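Local coordinates for protelomerase (Agrobacterium tumefaciens, PDB 4F43), which generates and protects the hairpin ends of linear DNA, probably by cutting and rejoining the strands as other telomere resolvases do, at residues 1-13 / 77-89. The protein carries 1 engineered substitution. Sequence-based numbering, arbitrary orientation.
With nucleotides of chain B.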
loop_
_atom_site.group_PDB
_atom_site.type_symbol
_atom_site.label_atom_id
_atom_site.label_comp_id
_atom_site.label_asym_id
_atom_site.label_seq_id
_atom_site.Cartn_x
_atom_site.Cartn_y
_atom_site.Cartn_z
ATOM N N ASP A 1 -28.746 -13.116 -12.222
ATOM C CA ASP A 1 -29.182 -14.458 -11.861
ATOM C C ASP A 1 -28.814 -15.476 -12.932
ATOM O O ASP A 1 -29.334 -16.592 -12.940
ATOM C CB ASP A 1 -30.693 -14.485 -11.612
ATOM C CG ASP A 1 -31.044 -14.389 -10.140
ATOM O OD1 ASP A 1 -30.342 -15.015 -9.318
ATOM O OD2 ASP A 1 -32.021 -13.687 -9.807
ATOM N N TYR A 2 -27.919 -15.092 -13.838
ATOM C CA TYR A 2 -27.480 -16.007 -14.889
ATOM C C TYR A 2 -26.739 -17.224 -14.318
ATOM O O TYR A 2 -27.035 -18.356 -14.701
ATOM C CB TYR A 2 -26.659 -15.285 -15.969
ATOM C CG TYR A 2 -27.476 -14.384 -16.867
ATOM C CD1 TYR A 2 -28.841 -14.585 -17.030
ATOM C CD2 TYR A 2 -26.880 -13.335 -17.557
ATOM C CE1 TYR A 2 -29.589 -13.764 -17.853
ATOM C CE2 TYR A 2 -27.621 -12.510 -18.381
ATOM C CZ TYR A 2 -28.974 -12.728 -18.526
ATOM O OH TYR A 2 -29.713 -11.907 -19.346
ATOM N N PRO A 3 -25.771 -17.006 -13.406
ATOM C CA PRO A 3 -25.281 -18.183 -12.688
ATOM C C PRO A 3 -25.943 -18.279 -11.318
ATOM O O PRO A 3 -25.962 -17.294 -10.580
ATOM C CB PRO A 3 -23.781 -17.890 -12.510
ATOM C CG PRO A 3 -23.534 -16.534 -13.168
ATOM C CD PRO A 3 -24.865 -15.864 -13.214
ATOM N N LYS A 4 -26.481 -19.447 -10.982
ATOM C CA LYS A 4 -27.111 -19.633 -9.680
ATOM C C LYS A 4 -26.209 -20.408 -8.725
ATOM O O LYS A 4 -26.481 -20.483 -7.527
ATOM C CB LYS A 4 -28.465 -20.331 -9.819
ATOM C CG LYS A 4 -28.411 -21.664 -10.539
ATOM C CD LYS A 4 -29.763 -22.353 -10.506
ATOM C CE LYS A 4 -29.738 -23.663 -11.273
ATOM N NZ LYS A 4 -31.008 -24.422 -11.099
ATOM N N THR A 5 -25.134 -20.977 -9.259
ATOM C CA THR A 5 -24.198 -21.757 -8.458
ATOM C C THR A 5 -22.774 -21.231 -8.606
ATOM O O THR A 5 -22.393 -20.736 -9.665
ATOM C CB THR A 5 -24.220 -23.244 -8.854
ATOM O OG1 THR A 5 -23.724 -23.393 -10.190
ATOM C CG2 THR A 5 -25.634 -23.794 -8.778
ATOM N N GLY A 6 -21.991 -21.344 -7.538
ATOM C CA GLY A 6 -20.615 -20.883 -7.559
ATOM C C GLY A 6 -19.849 -21.207 -6.292
ATOM O O GLY A 6 -20.439 -21.520 -5.258
ATOM N N VAL A 7 -18.525 -21.127 -6.377
ATOM C CA VAL A 7 -17.664 -21.408 -5.234
ATOM C C VAL A 7 -16.455 -20.469 -5.193
ATOM O O VAL A 7 -15.706 -20.359 -6.164
ATOM C CB VAL A 7 -17.196 -22.881 -5.232
ATOM C CG1 VAL A 7 -16.766 -23.313 -6.629
ATOM C CG2 VAL A 7 -16.076 -23.090 -4.221
ATOM N N ALA A 8 -16.284 -19.784 -4.067
ATOM C CA ALA A 8 -15.133 -18.912 -3.870
ATOM C C ALA A 8 -13.944 -19.740 -3.401
ATOM O O ALA A 8 -13.747 -19.934 -2.202
ATOM C CB ALA A 8 -15.457 -17.819 -2.866
ATOM N N THR A 9 -13.156 -20.220 -4.358
ATOM C CA THR A 9 -12.074 -21.162 -4.086
ATOM C C THR A 9 -11.010 -20.594 -3.148
ATOM O O THR A 9 -10.350 -21.341 -2.428
ATOM C CB THR A 9 -11.393 -21.623 -5.389
ATOM O OG1 THR A 9 -12.353 -21.651 -6.452
ATOM C CG2 THR A 9 -10.789 -23.010 -5.216
ATOM N N SER A 10 -10.847 -19.275 -3.166
ATOM C CA SER A 10 -9.860 -18.608 -2.321
ATOM C C SER A 10 -10.132 -18.872 -0.842
ATOM O O SER A 10 -9.270 -19.380 -0.118
ATOM C CB SER A 10 -9.869 -17.102 -2.589
ATOM O OG SER A 10 -9.640 -16.826 -3.960
ATOM N N ILE A 11 -11.339 -18.528 -0.409
ATOM C CA ILE A 11 -11.755 -18.710 0.977
ATOM C C ILE A 11 -11.659 -20.175 1.387
ATOM O O ILE A 11 -11.123 -20.502 2.447
ATOM C CB ILE A 11 -13.206 -18.242 1.189
ATOM C CG1 ILE A 11 -13.474 -16.945 0.420
ATOM C CG2 ILE A 11 -13.499 -18.079 2.671
ATOM C CD1 ILE A 11 -12.663 -15.765 0.906
ATOM N N VAL A 12 -12.181 -21.048 0.529
ATOM C CA VAL A 12 -12.186 -22.485 0.778
ATOM C C VAL A 12 -10.778 -23.034 0.990
ATOM O O VAL A 12 -10.532 -23.767 1.946
ATOM C CB VAL A 12 -12.869 -23.252 -0.373
ATOM C CG1 VAL A 12 -12.742 -24.754 -0.168
ATOM C CG2 VAL A 12 -14.331 -22.845 -0.485
ATOM N N GLU A 13 -9.858 -22.673 0.102
ATOM C CA GLU A 13 -8.470 -23.102 0.229
ATOM C C GLU A 13 -7.831 -22.523 1.487
ATOM O O GLU A 13 -7.055 -23.198 2.170
ATOM C CB GLU A 13 -7.666 -22.710 -1.013
ATOM C CG GLU A 13 -8.027 -23.505 -2.257
ATOM C CD GLU A 13 -7.299 -23.021 -3.494
ATOM O OE1 GLU A 13 -6.567 -22.013 -3.400
ATOM O OE2 GLU A 13 -7.458 -23.648 -4.563
ATOM N N ASN A 77 -15.978 -9.285 -3.273
ATOM C CA ASN A 77 -14.965 -9.992 -4.050
ATOM C C ASN A 77 -15.239 -11.491 -4.107
ATOM O O ASN A 77 -15.028 -12.134 -5.139
ATOM C CB ASN A 77 -13.566 -9.725 -3.491
ATOM C CG ASN A 77 -13.063 -8.336 -3.824
ATOM O OD1 ASN A 77 -13.426 -7.762 -4.852
ATOM N ND2 ASN A 77 -12.221 -7.788 -2.957
ATOM N N ALA A 78 -15.718 -12.039 -2.995
ATOM C CA ALA A 78 -16.083 -13.450 -2.939
ATOM C C ALA A 78 -17.227 -13.752 -3.902
ATOM O O ALA A 78 -17.221 -14.777 -4.586
ATOM C CB ALA A 78 -16.460 -13.846 -1.522
ATOM N N ILE A 79 -18.203 -12.850 -3.952
ATOM C CA ILE A 79 -19.336 -12.992 -4.860
ATOM C C ILE A 79 -18.878 -12.916 -6.314
ATOM O O ILE A 79 -19.302 -13.716 -7.150
ATOM C CB ILE A 79 -20.411 -11.918 -4.604
ATOM C CG1 ILE A 79 -20.956 -12.030 -3.180
ATOM C CG2 ILE A 79 -21.545 -12.046 -5.610
ATOM C CD1 ILE A 79 -21.942 -10.941 -2.809
ATOM N N ARG A 80 -18.008 -11.953 -6.607
ATOM C CA ARG A 80 -17.463 -11.802 -7.954
ATOM C C ARG A 80 -16.693 -13.044 -8.379
ATOM O O ARG A 80 -16.737 -13.446 -9.543
ATOM C CB ARG A 80 -16.552 -10.577 -8.040
ATOM C CG ARG A 80 -17.274 -9.247 -7.916
ATOM C CD ARG A 80 -16.307 -8.091 -8.112
ATOM N NE ARG A 80 -16.957 -6.794 -7.952
ATOM C CZ ARG A 80 -17.477 -6.089 -8.951
ATOM N NH1 ARG A 80 -18.047 -4.917 -8.710
ATOM N NH2 ARG A 80 -17.429 -6.557 -10.191
ATOM N N GLU A 81 -15.987 -13.652 -7.430
ATOM C CA GLU A 81 -15.205 -14.849 -7.714
ATOM C C GLU A 81 -16.099 -16.064 -7.941
ATOM O O GLU A 81 -15.854 -16.864 -8.845
ATOM C CB GLU A 81 -14.222 -15.132 -6.576
ATOM C CG GLU A 81 -13.334 -16.345 -6.811
ATOM C CD GLU A 81 -12.456 -16.665 -5.617
ATOM O OE1 GLU A 81 -11.517 -17.475 -5.767
ATOM O OE2 GLU A 81 -12.706 -16.108 -4.528
ATOM N N ALA A 82 -17.137 -16.192 -7.122
ATOM C CA ALA A 82 -18.002 -17.366 -7.161
ATOM C C ALA A 82 -18.980 -17.360 -8.334
ATOM O O ALA A 82 -19.083 -18.343 -9.066
ATOM C CB ALA A 82 -18.751 -17.513 -5.846
ATOM N N PHE A 83 -19.692 -16.252 -8.514
ATOM C CA PHE A 83 -20.751 -16.186 -9.517
ATOM C C PHE A 83 -20.364 -15.350 -10.732
ATOM O O PHE A 83 -20.342 -15.850 -11.855
ATOM C CB PHE A 83 -22.043 -15.662 -8.889
ATOM C CG PHE A 83 -22.483 -16.443 -7.685
ATOM C CD1 PHE A 83 -23.264 -17.577 -7.826
ATOM C CD2 PHE A 83 -22.101 -16.052 -6.413
ATOM C CE1 PHE A 83 -23.663 -18.303 -6.721
ATOM C CE2 PHE A 83 -22.497 -16.775 -5.304
ATOM C CZ PHE A 83 -23.278 -17.901 -5.458
ATOM N N GLY A 84 -20.062 -14.075 -10.507
ATOM C CA GLY A 84 -19.657 -13.198 -11.589
ATOM C C GLY A 84 -19.990 -11.738 -11.350
ATOM O O GLY A 84 -20.431 -11.358 -10.266
ATOM N N ASP A 85 -19.776 -10.920 -12.376
ATOM C CA ASP A 85 -20.020 -9.487 -12.287
ATOM C C ASP A 85 -21.435 -9.134 -12.733
ATOM O O ASP A 85 -21.743 -7.966 -12.972
ATOM C CB ASP A 85 -19.009 -8.725 -13.146
ATOM C CG ASP A 85 -17.574 -8.999 -12.745
ATOM O OD1 ASP A 85 -17.303 -9.101 -11.530
ATOM O OD2 ASP A 85 -16.717 -9.115 -13.646
ATOM N N ASP A 86 -22.291 -10.142 -12.847
ATOM C CA ASP A 86 -23.641 -9.937 -13.361
ATOM C C ASP A 86 -24.706 -10.290 -12.329
ATOM O O ASP A 86 -25.901 -10.120 -12.573
ATOM C CB ASP A 86 -23.857 -10.772 -14.624
ATOM C CG ASP A 86 -22.632 -10.805 -15.517
ATOM O OD1 ASP A 86 -21.811 -11.734 -15.366
ATOM O OD2 ASP A 86 -22.490 -9.902 -16.370
ATOM N N HIS A 87 -24.269 -10.784 -11.175
ATOM C CA HIS A 87 -25.195 -11.236 -10.144
ATOM C C HIS A 87 -25.850 -10.058 -9.427
ATOM O O HIS A 87 -25.176 -9.093 -9.067
ATOM C CB HIS A 87 -24.475 -12.139 -9.142
ATOM C CG HIS A 87 -25.385 -13.086 -8.423
ATOM N ND1 HIS A 87 -26.150 -12.708 -7.341
ATOM C CD2 HIS A 87 -25.652 -14.397 -8.633
ATOM C CE1 HIS A 87 -26.848 -13.745 -6.915
ATOM N NE2 HIS A 87 -26.564 -14.782 -7.681
ATOM N N PRO A 88 -27.175 -10.139 -9.217
ATOM C CA PRO A 88 -27.965 -9.081 -8.576
ATOM C C PRO A 88 -27.531 -8.809 -7.138
ATOM O O PRO A 88 -27.783 -7.723 -6.615
ATOM C CB PRO A 88 -29.388 -9.651 -8.592
ATOM C CG PRO A 88 -29.388 -10.647 -9.696
ATOM C CD PRO A 88 -28.022 -11.255 -9.669
ATOM N N MET A 89 -26.887 -9.789 -6.513
ATOM C CA MET A 89 -26.434 -9.657 -5.134
ATOM C C MET A 89 -25.419 -8.532 -4.995
ATOM O O MET A 89 -25.285 -7.931 -3.929
ATOM C CB MET A 89 -25.821 -10.969 -4.645
ATOM C CG MET A 89 -25.712 -11.063 -3.142
ATOM S SD MET A 89 -27.296 -10.694 -2.375
ATOM C CE MET A 89 -26.982 -11.215 -0.698
ATOM P P DA B 21 -9.564 -4.958 -5.117
ATOM O OP1 DA B 21 -9.170 -5.656 -6.361
ATOM O OP2 DA B 21 -10.168 -5.724 -4.003
ATOM O "O5'" DA B 21 -8.289 -4.179 -4.545
ATOM C "C5'" DA B 21 -7.439 -3.447 -5.428
ATOM C "C4'" DA B 21 -6.276 -2.812 -4.685
ATOM O "O4'" DA B 21 -6.783 -1.967 -3.623
ATOM C "C3'" DA B 21 -5.314 -3.779 -4.001
ATOM O "O3'" DA B 21 -4.016 -3.202 -3.948
ATOM C "C2'" DA B 21 -5.903 -3.877 -2.602
ATOM C "C1'" DA B 21 -6.253 -2.411 -2.390
ATOM N N9 DA B 21 -7.243 -2.157 -1.352
ATOM C C8 DA B 21 -8.421 -2.813 -1.130
ATOM N N7 DA B 21 -9.102 -2.340 -0.110
ATOM C C5 DA B 21 -8.315 -1.302 0.363
ATOM C C6 DA B 21 -8.460 -0.387 1.427
ATOM N N6 DA B 21 -9.501 -0.349 2.269
ATOM N N1 DA B 21 -7.472 0.511 1.596
ATOM C C2 DA B 21 -6.417 0.510 0.780
ATOM N N3 DA B 21 -6.168 -0.293 -0.247
ATOM C C4 DA B 21 -7.166 -1.177 -0.397
HETATM O O HOH W 1 -27.356 -18.050 -6.810
HETATM O O HOH W 2 -17.431 -21.209 -9.171
#
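E81 reaches across to S10 at the start of helix 9-18, where A8 is the N-cap. Two hydrogen bonds converge on E81 OE1. One comes from S10 N (3.2 Å), the other from S10 OG (2.7 Å). Both meet the syn side of the carboxylate, from opposite faces of its plane, 29° (N) and 26° (OG) out of it. E81 gets there as an extended chain with CG anti to the backbone N (chi1 -178°). The negative group thus sits by backbone N-H of the helix's first turn, a place that would probably suit its charge.

A8 CB lies over helix 65-82, 4.3 Å from A78 CB, and touches E81 OE2. A82 CB faces the backbone N atoms of V7 and A8. At G6 the two segments come close: its CA makes a CA-H...O contact of 3.3 Å with A82 O. The same CA lies over one face of the F83 ring, while K4 O is at that ring's edge. P3 CG rests on F83 O. Nearer the start of the fragment, P3 O meets the H87 ring edge at CD2, and D1 N lies 3.2 Å from P88 CD.

Two waters link the segments, each with one weak leg. One donates to K4 O and weakly contacts H87 NE2. The other accepts from V7 N and donates weakly to A82 O. H87 ND1 accepts from M89 N (3.1 Å), a capping bond before helix 89-92 that limits rotation of the ring.

N41 OD1 accepts a hydrogen bond from G6 N, and M40 packs on F83 and H87. The extended start of the fragment, running into helix 9-18, lies along the C-terminal end of helix 65-82, whose N77 ND2 donates to phosphate OP2 of DA21 of chain B.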